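Local coordinates for inosine-uridine preferring nucleoside hydrolase family protein (Bacillus anthracis, PDB 2C40), which belongs to the inosine-uridine preferring nucleoside hydrolase family and holds a calcium ion and an alpha-D-ribofuranose in a pocket lined with aspartates, at residues 12-17 / 245-250; 47-52 / 94-99. All coordinates share one frame; numbering follows the deposited sequence.

Contact 1. Residues 12-17 / 245-250; sequences VDDLVS and LWDVLT. With CA (calcium ion), chain C; RIB (alpha-D-ribofuranose), chain D.
The side chains of Asp13 and Asp247 cross at about a right angle, their carboxylate planes turned 48° apart; in the conformer given, one of two modelled for Asp13, its OD2 meets the rim of the Trp246 ring, close to level with it, while C5 of the ribofuranose approaches that ring obliquely. This is the calcium site of the nucleoside hydrolase fold, built where the first turns of helices 12-21 and 246-255 run side by side, their short axes 8.0 Å apart and 27° from parallel. Asp14 binds the calcium with both oxygens, OD2 being nearer at 2.4 Å than OD1, and Asp247 binds it through OD2 alone. Asp247 OD1 is left to face the sugar, 2.6 Å from O3. The calcium also takes O2 and O3 of the ribofuranose and a water, and Asp9 and Thr125 complete its shell, so O3 is held between the calcium and Asp247 OD1, while O2 is bound by the calcium. A weak hydrogen bond from Asp247 N to Asp13 OD2 is doubtful, resting on that one conformer. Farther from the metal, Val16 CG1 packs on Val248 CG2, and Ser17 OG, donating to Asp13 O at 2.6 Å, lies against Val248 CA.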
ATOM      1  N   VAL A  12      -8.400  -5.570  -2.817  1.00 44.23           N
ATOM      2  CA  VAL A  12      -8.178  -5.905  -1.398  1.00 43.71           C
ATOM      3  C   VAL A  12      -9.366  -6.645  -0.807  1.00 43.47           C
ATOM      4  O   VAL A  12      -9.187  -7.618  -0.065  1.00 43.36           O
ATOM      5  CB  VAL A  12      -7.841  -4.648  -0.590  1.00 43.82           C
ATOM      6  CG1 VAL A  12      -8.055  -4.859   0.925  1.00 45.00           C
ATOM      7  CG2 VAL A  12      -6.419  -4.282  -0.850  1.00 46.11           C
ATOM      8  N   ASP A  13     -10.581  -6.208  -1.113  0.50 43.78           N
ATOM      9  CA  ASP A  13     -11.748  -6.837  -0.460  0.50 44.24           C
ATOM     10  C   ASP A  13     -12.148  -8.189  -1.086  0.50 43.34           C
ATOM     11  O   ASP A  13     -12.790  -8.997  -0.421  0.50 42.76           O
ATOM     12  CB  ASP A  13     -12.938  -5.854  -0.257  0.50 44.92           C
ATOM     13  CG  ASP A  13     -13.535  -5.359  -1.543  0.50 47.41           C
ATOM     14  OD1 ASP A  13     -13.086  -5.846  -2.608  0.50 49.87           O
ATOM     15  OD2 ASP A  13     -14.458  -4.487  -1.482  0.50 49.43           O
ATOM     16  N   ASP A  14     -11.740  -8.431  -2.337  1.00 42.97           N
ATOM     17  CA  ASP A  14     -11.843  -9.751  -2.966  1.00 42.69           C
ATOM     18  C   ASP A  14     -10.956 -10.750  -2.252  1.00 42.22           C
ATOM     19  O   ASP A  14     -11.335 -11.879  -1.999  1.00 42.21           O
ATOM     20  CB  ASP A  14     -11.387  -9.701  -4.437  1.00 41.40           C
ATOM     21  CG  ASP A  14     -12.310  -8.871  -5.316  1.00 43.38           C
ATOM     22  OD1 ASP A  14     -13.341  -9.404  -5.796  1.00 44.39           O
ATOM     23  OD2 ASP A  14     -12.027  -7.669  -5.525  1.00 44.29           O
ATOM     24  N   LEU A  15      -9.740 -10.331  -1.977  1.00 41.42           N
ATOM     25  CA  LEU A  15      -8.751 -11.205  -1.361  1.00 41.50           C
ATOM     26  C   LEU A  15      -9.054 -11.433   0.119  1.00 41.20           C
ATOM     27  O   LEU A  15      -8.833 -12.536   0.668  1.00 41.53           O
ATOM     28  CB  LEU A  15      -7.355 -10.610  -1.511  1.00 40.18           C
ATOM     29  CG  LEU A  15      -6.361 -10.955  -2.619  1.00 43.43           C
ATOM     30  CD1 LEU A  15      -6.829 -11.743  -3.868  1.00 41.55           C
ATOM     31  CD2 LEU A  15      -5.559  -9.676  -3.009  1.00 43.06           C
ATOM     32  N   VAL A  16      -9.526 -10.398   0.771  1.00 40.53           N
ATOM     33  CA  VAL A  16     -10.007 -10.539   2.137  1.00 41.01           C
ATOM     34  C   VAL A  16     -11.217 -11.490   2.192  1.00 40.89           C
ATOM     35  O   VAL A  16     -11.393 -12.243   3.158  1.00 40.15           O
ATOM     36  CB  VAL A  16     -10.326  -9.169   2.746  1.00 40.11           C
ATOM     37  CG1 VAL A  16     -11.160  -9.340   3.978  1.00 41.35           C
ATOM     38  CG2 VAL A  16      -9.011  -8.413   3.039  1.00 38.20           C
ATOM     39  N   SER A  17     -12.043 -11.444   1.145  1.00 41.49           N
ATOM     40  CA  SER A  17     -13.245 -12.263   1.071  1.00 41.32           C
ATOM     41  C   SER A  17     -12.832 -13.718   0.947  1.00 42.03           C
ATOM     42  O   SER A  17     -13.377 -14.563   1.622  1.00 42.44           O
ATOM     43  CB  SER A  17     -14.108 -11.882  -0.149  1.00 42.32           C
ATOM     44  OG  SER A  17     -14.802 -10.647  -0.019  1.00 39.96           O
ATOM     45  N   LEU A 245     -17.121  -2.116   2.406  1.00 46.86           N
ATOM     46  CA  LEU A 245     -16.591  -3.458   2.191  1.00 46.11           C
ATOM     47  C   LEU A 245     -17.584  -4.237   1.335  1.00 45.56           C
ATOM     48  O   LEU A 245     -18.215  -5.176   1.788  1.00 45.12           O
ATOM     49  CB  LEU A 245     -16.430  -4.157   3.544  1.00 46.42           C
ATOM     50  CG  LEU A 245     -15.592  -3.370   4.549  1.00 46.24           C
ATOM     51  CD1 LEU A 245     -15.990  -3.644   5.941  1.00 47.59           C
ATOM     52  CD2 LEU A 245     -14.179  -3.737   4.320  1.00 48.98           C
ATOM     53  N   TRP A 246     -17.745  -3.800   0.102  1.00 45.16           N
ATOM     54  CA  TRP A 246     -18.780  -4.336  -0.764  1.00 46.13           C
ATOM     55  C   TRP A 246     -18.668  -5.807  -1.029  1.00 44.76           C
ATOM     56  O   TRP A 246     -19.643  -6.521  -0.912  1.00 44.66           O
ATOM     57  CB  TRP A 246     -18.737  -3.655  -2.101  1.00 47.92           C
ATOM     58  CG  TRP A 246     -19.225  -2.313  -2.033  1.00 49.70           C
ATOM     59  CD1 TRP A 246     -20.510  -1.932  -1.910  1.00 50.59           C
ATOM     60  CD2 TRP A 246     -18.443  -1.136  -2.097  1.00 49.66           C
ATOM     61  NE1 TRP A 246     -20.586  -0.563  -1.868  1.00 51.41           N
ATOM     62  CE2 TRP A 246     -19.330  -0.046  -1.992  1.00 49.03           C
ATOM     63  CE3 TRP A 246     -17.075  -0.894  -2.184  1.00 51.55           C
ATOM     64  CZ2 TRP A 246     -18.903   1.290  -2.016  1.00 49.98           C
ATOM     65  CZ3 TRP A 246     -16.644   0.436  -2.200  1.00 51.99           C
ATOM     66  CH2 TRP A 246     -17.562   1.507  -2.118  1.00 50.10           C
ATOM     67  N   ASP A 247     -17.472  -6.244  -1.379  1.00 43.03           N
ATOM     68  CA  ASP A 247     -17.225  -7.648  -1.681  1.00 43.14           C
ATOM     69  C   ASP A 247     -17.297  -8.561  -0.433  1.00 42.89           C
ATOM     70  O   ASP A 247     -17.819  -9.674  -0.500  1.00 41.20           O
ATOM     71  CB  ASP A 247     -15.885  -7.782  -2.380  1.00 43.32           C
ATOM     72  CG  ASP A 247     -15.825  -6.968  -3.667  1.00 45.59           C
ATOM     73  OD1 ASP A 247     -16.906  -6.541  -4.173  1.00 47.44           O
ATOM     74  OD2 ASP A 247     -14.714  -6.809  -4.207  1.00 47.87           O
ATOM     75  N   VAL A 248     -16.788  -8.054   0.695  1.00 42.83           N
ATOM     76  CA  VAL A 248     -16.749  -8.786   1.938  1.00 42.79           C
ATOM     77  C   VAL A 248     -18.197  -9.022   2.406  1.00 42.68           C
ATOM     78  O   VAL A 248     -18.496 -10.090   2.932  1.00 42.72           O
ATOM     79  CB  VAL A 248     -15.906  -8.061   3.022  1.00 42.63           C
ATOM     80  CG1 VAL A 248     -16.001  -8.756   4.334  1.00 44.29           C
ATOM     81  CG2 VAL A 248     -14.433  -8.016   2.627  1.00 43.87           C
ATOM     82  N   LEU A 249     -19.059  -8.031   2.212  1.00 42.27           N
ATOM     83  CA  LEU A 249     -20.438  -8.119   2.582  1.00 43.11           C
ATOM     84  C   LEU A 249     -21.173  -9.121   1.690  1.00 43.29           C
ATOM     85  O   LEU A 249     -22.054  -9.839   2.149  1.00 43.20           O
ATOM     86  CB  LEU A 249     -21.107  -6.776   2.447  1.00 43.03           C
ATOM     87  CG  LEU A 249     -22.565  -6.584   2.874  1.00 45.78           C
ATOM     88  CD1 LEU A 249     -23.447  -6.599   1.679  1.00 46.94           C
ATOM     89  CD2 LEU A 249     -23.052  -7.571   3.961  1.00 47.32           C
ATOM     90  N   THR A 250     -20.837  -9.109   0.406  1.00 42.50           N
ATOM     91  CA  THR A 250     -21.356 -10.075  -0.565  1.00 42.75           C
ATOM     92  C   THR A 250     -21.036 -11.499  -0.136  1.00 42.29           C
ATOM     93  O   THR A 250     -21.930 -12.353  -0.126  1.00 41.26           O
ATOM     94  CB  THR A 250     -20.780  -9.811  -1.980  1.00 42.80           C
ATOM     95  OG1 THR A 250     -21.018  -8.437  -2.357  1.00 43.05           O
ATOM     96  CG2 THR A 250     -21.405 -10.711  -3.004  1.00 42.61           C
TER
HETATM   97 CA    CA C1311     -13.999  -6.767  -6.568  1.00 31.23          CA
HETATM   98  O5  RIB D1312     -17.708  -1.156  -7.775  1.00 44.29           O
HETATM   99  C5  RIB D1312     -17.199  -1.781  -6.563  1.00 48.59           C
HETATM  100  C4  RIB D1312     -16.140  -2.807  -6.972  1.00 50.48           C
HETATM  101  O4  RIB D1312     -15.038  -2.063  -7.531  1.00 52.51           O
HETATM  102  C3  RIB D1312     -15.579  -3.759  -5.896  1.00 50.30           C
HETATM  103  O3  RIB D1312     -16.067  -5.112  -6.174  1.00 42.52           O
HETATM  104  C2  RIB D1312     -14.001  -3.544  -5.893  1.00 51.77           C
HETATM  105  O2  RIB D1312     -13.000  -4.664  -5.916  1.00 45.22           O
HETATM  106  C1  RIB D1312     -13.760  -2.590  -7.091  1.00 51.66           C
HETATM  107  O   HOH W   1     -14.364  -5.339  -8.552  1.00 26.66           O

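Contact 2. Residues 47-52 / 94-99; sequences ASRKII and GKVVTH
NE and NH2 of Arg49 both donate to the carbonyl oxygen of Thr98: NE over 2.8 Å in a nearly straight bond (163°), NH2 over 3.2 Å at a more bent 135°. Thr98 O lies almost in the guanidinium plane, so the two bonds to one atom fix how that flat group is turned. The chain reaches this position by a bend at chi3 (67°), after CG has left the helix beside the backbone N. Val96 CG1 lies over one face of the guanidinium, offset toward its rim, and also touches Arg49 CB at 3.6 Å. In the Rossmann-like alpha/beta fold of this family, the contact ties helix 41-55 to the loop between helices 88-91 and 105-115; Asp53, a little further along the helix, accepts from the backbone N of Val97 and Thr98. Val96 CG2 rests on the extended Lys50 chain, 4.1 Å from CG, while Lys50 NZ goes on to Asn91 and a salt bridge with Asp85. Thr98 CG2 packs against the helix, 3.6 Å from Ile52 CG2 and 3.3 Å from Arg49 O. Its OG1 is buried against the methylenes of Arg49, 3.4 Å from CG, and has no polar partner in the model.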
ATOM      1  N   ALA A  47      -1.528 -14.242  -4.902  1.00 40.79           N
ATOM      2  CA  ALA A  47      -2.108 -13.909  -3.591  1.00 40.79           C
ATOM      3  C   ALA A  47      -3.218 -14.879  -3.164  1.00 40.88           C
ATOM      4  O   ALA A  47      -3.240 -15.327  -1.992  1.00 40.20           O
ATOM      5  CB  ALA A  47      -2.613 -12.430  -3.558  1.00 40.92           C
ATOM      6  N   SER A  48      -4.105 -15.210  -4.105  1.00 40.46           N
ATOM      7  CA  SER A  48      -5.174 -16.248  -3.877  1.00 40.88           C
ATOM      8  C   SER A  48      -4.601 -17.614  -3.509  1.00 41.35           C
ATOM      9  O   SER A  48      -5.056 -18.245  -2.559  1.00 41.73           O
ATOM     10  CB  SER A  48      -6.047 -16.450  -5.123  1.00 39.53           C
ATOM     11  OG  SER A  48      -6.564 -15.217  -5.550  1.00 39.09           O
ATOM     12  N   ARG A  49      -3.595 -18.057  -4.256  1.00 41.65           N
ATOM     13  CA  ARG A  49      -2.957 -19.329  -3.960  1.00 41.96           C
ATOM     14  C   ARG A  49      -2.283 -19.372  -2.601  1.00 41.10           C
ATOM     15  O   ARG A  49      -2.400 -20.363  -1.892  1.00 40.56           O
ATOM     16  CB  ARG A  49      -1.981 -19.708  -5.075  1.00 42.17           C
ATOM     17  CG  ARG A  49      -2.722 -20.033  -6.407  1.00 42.33           C
ATOM     18  CD  ARG A  49      -1.791 -19.916  -7.594  1.00 43.65           C
ATOM     19  NE  ARG A  49      -0.775 -20.949  -7.544  1.00 46.15           N
ATOM     20  CZ  ARG A  49       0.412 -20.911  -8.155  1.00 47.85           C
ATOM     21  NH1 ARG A  49       0.802 -19.846  -8.835  1.00 49.79           N
ATOM     22  NH2 ARG A  49       1.228 -21.967  -8.065  1.00 45.81           N
ATOM     23  N   LYS A  50      -1.581 -18.300  -2.250  1.00 41.57           N
ATOM     24  CA  LYS A  50      -0.899 -18.190  -0.941  1.00 41.28           C
ATOM     25  C   LYS A  50      -1.914 -18.072   0.219  1.00 41.17           C
ATOM     26  O   LYS A  50      -1.668 -18.503   1.343  1.00 40.21           O
ATOM     27  CB  LYS A  50       0.036 -16.970  -0.914  1.00 41.40           C
ATOM     28  CG  LYS A  50       1.143 -16.960  -1.983  1.00 41.85           C
ATOM     29  CD  LYS A  50       2.071 -15.792  -1.813  1.00 41.27           C
ATOM     30  CE  LYS A  50       2.944 -15.628  -3.026  1.00 42.75           C
ATOM     31  NZ  LYS A  50       3.784 -14.423  -2.896  1.00 42.79           N
ATOM     32  N   ILE A  51      -3.057 -17.476  -0.060  1.00 41.97           N
ATOM     33  CA  ILE A  51      -4.098 -17.341   0.971  1.00 42.76           C
ATOM     34  C   ILE A  51      -4.697 -18.713   1.264  1.00 42.53           C
ATOM     35  O   ILE A  51      -4.925 -19.061   2.419  1.00 42.98           O
ATOM     36  CB  ILE A  51      -5.168 -16.313   0.577  1.00 42.05           C
ATOM     37  CG1 ILE A  51      -4.567 -14.922   0.652  1.00 42.85           C
ATOM     38  CG2 ILE A  51      -6.379 -16.396   1.524  1.00 44.26           C
ATOM     39  CD1 ILE A  51      -5.395 -13.795  -0.014  1.00 42.51           C
ATOM     40  N   ILE A  52      -4.922 -19.486   0.206  1.00 42.39           N
ATOM     41  CA  ILE A  52      -5.469 -20.828   0.334  1.00 41.79           C
ATOM     42  C   ILE A  52      -4.431 -21.698   1.049  1.00 42.57           C
ATOM     43  O   ILE A  52      -4.773 -22.398   1.988  1.00 42.79           O
ATOM     44  CB  ILE A  52      -5.849 -21.401  -1.029  1.00 41.38           C
ATOM     45  CG1 ILE A  52      -6.978 -20.594  -1.653  1.00 38.98           C
ATOM     46  CG2 ILE A  52      -6.303 -22.861  -0.913  1.00 40.47           C
ATOM     47  CD1 ILE A  52      -7.130 -20.871  -3.152  1.00 38.61           C
ATOM     48  N   GLY A  94       7.608 -19.796   1.840  1.00 42.78           N
ATOM     49  CA  GLY A  94       8.605 -19.891   0.773  1.00 43.26           C
ATOM     50  C   GLY A  94       8.243 -20.832  -0.374  1.00 44.00           C
ATOM     51  O   GLY A  94       9.110 -21.195  -1.156  1.00 44.51           O
ATOM     52  N   LYS A  95       6.975 -21.221  -0.476  1.00 44.33           N
ATOM     53  CA  LYS A  95       6.504 -22.080  -1.538  1.00 44.72           C
ATOM     54  C   LYS A  95       5.043 -21.759  -1.747  1.00 44.91           C
ATOM     55  O   LYS A  95       4.393 -21.159  -0.855  1.00 45.18           O
ATOM     56  CB  LYS A  95       6.766 -23.563  -1.240  1.00 45.07           C
ATOM     57  CG  LYS A  95       6.551 -24.019   0.206  1.00 46.96           C
ATOM     58  N   VAL A  96       4.561 -22.057  -2.958  1.00 45.27           N
ATOM     59  CA  VAL A  96       3.143 -21.957  -3.309  1.00 45.16           C
ATOM     60  C   VAL A  96       2.704 -23.344  -3.733  1.00 45.15           C
ATOM     61  O   VAL A  96       3.196 -23.898  -4.731  1.00 45.30           O
ATOM     62  CB  VAL A  96       2.911 -20.941  -4.436  1.00 45.01           C
ATOM     63  CG1 VAL A  96       1.451 -20.769  -4.689  1.00 45.98           C
ATOM     64  CG2 VAL A  96       3.544 -19.594  -4.070  1.00 47.16           C
ATOM     65  N   VAL A  97       1.776 -23.918  -2.972  1.00 45.27           N
ATOM     66  CA  VAL A  97       1.385 -25.303  -3.163  1.00 44.70           C
ATOM     67  C   VAL A  97       0.131 -25.427  -4.023  1.00 44.77           C
ATOM     68  O   VAL A  97       0.048 -26.347  -4.833  1.00 44.75           O
ATOM     69  CB  VAL A  97       1.217 -25.983  -1.785  1.00 45.23           C
ATOM     70  CG1 VAL A  97       0.577 -27.403  -1.910  1.00 46.28           C
ATOM     71  CG2 VAL A  97       2.571 -26.046  -1.081  1.00 44.63           C
ATOM     72  N   THR A  98      -0.850 -24.534  -3.865  1.00 45.43           N
ATOM     73  CA  THR A  98      -2.107 -24.724  -4.596  1.00 45.64           C
ATOM     74  C   THR A  98      -1.853 -24.411  -6.070  1.00 45.75           C
ATOM     75  O   THR A  98      -1.101 -23.492  -6.429  1.00 45.49           O
ATOM     76  CB  THR A  98      -3.358 -23.943  -4.037  1.00 46.75           C
ATOM     77  OG1 THR A  98      -3.731 -22.865  -4.902  1.00 49.04           O
ATOM     78  CG2 THR A  98      -3.173 -23.465  -2.618  1.00 45.25           C
ATOM     79  N   HIS A  99      -2.479 -25.205  -6.917  1.00 45.54           N
ATOM     80  CA  HIS A  99      -2.191 -25.193  -8.311  1.00 45.38           C
ATOM     81  C   HIS A  99      -3.103 -24.267  -9.049  1.00 45.19           C
ATOM     82  O   HIS A  99      -4.268 -24.114  -8.718  1.00 45.62           O
ATOM     83  CB  HIS A  99      -2.348 -26.603  -8.867  1.00 46.00           C
ATOM     84  CG  HIS A  99      -1.307 -27.552  -8.396  1.00 45.93           C
ATOM     85  ND1 HIS A  99      -1.616 -28.764  -7.820  1.00 48.70           N
ATOM     86  CD2 HIS A  99       0.043 -27.489  -8.446  1.00 47.64           C
ATOM     87  CE1 HIS A  99      -0.498 -29.412  -7.539  1.00 48.43           C
ATOM     88  NE2 HIS A  99       0.522 -28.657  -7.904  1.00 47.01           N
TER

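Overall arrangement
The centre of contact 1 lies about 6 Å from the centre of the chain, and this contact carries the calcium and ribofuranose; the centre of contact 2 is about 19 Å from that of the chain, partly exposed, and has no residue in the pocket. The two contact centres are also about 19 Å apart, yet their helices touch: Leu15 O is 3.7 Å from Ile51 CD1, and Leu15 CD1 is 3.9 Å from Ser48 OG. Helix 12-21 thus presents Asp13 and Asp14 to the site and Leu15 to helix 41-55, while helix 41-55 meets the loop 94-99 through Arg49, Lys50 and Ile52. Both segments of contact 2 fall in the part of the sequence that contact 1 brackets.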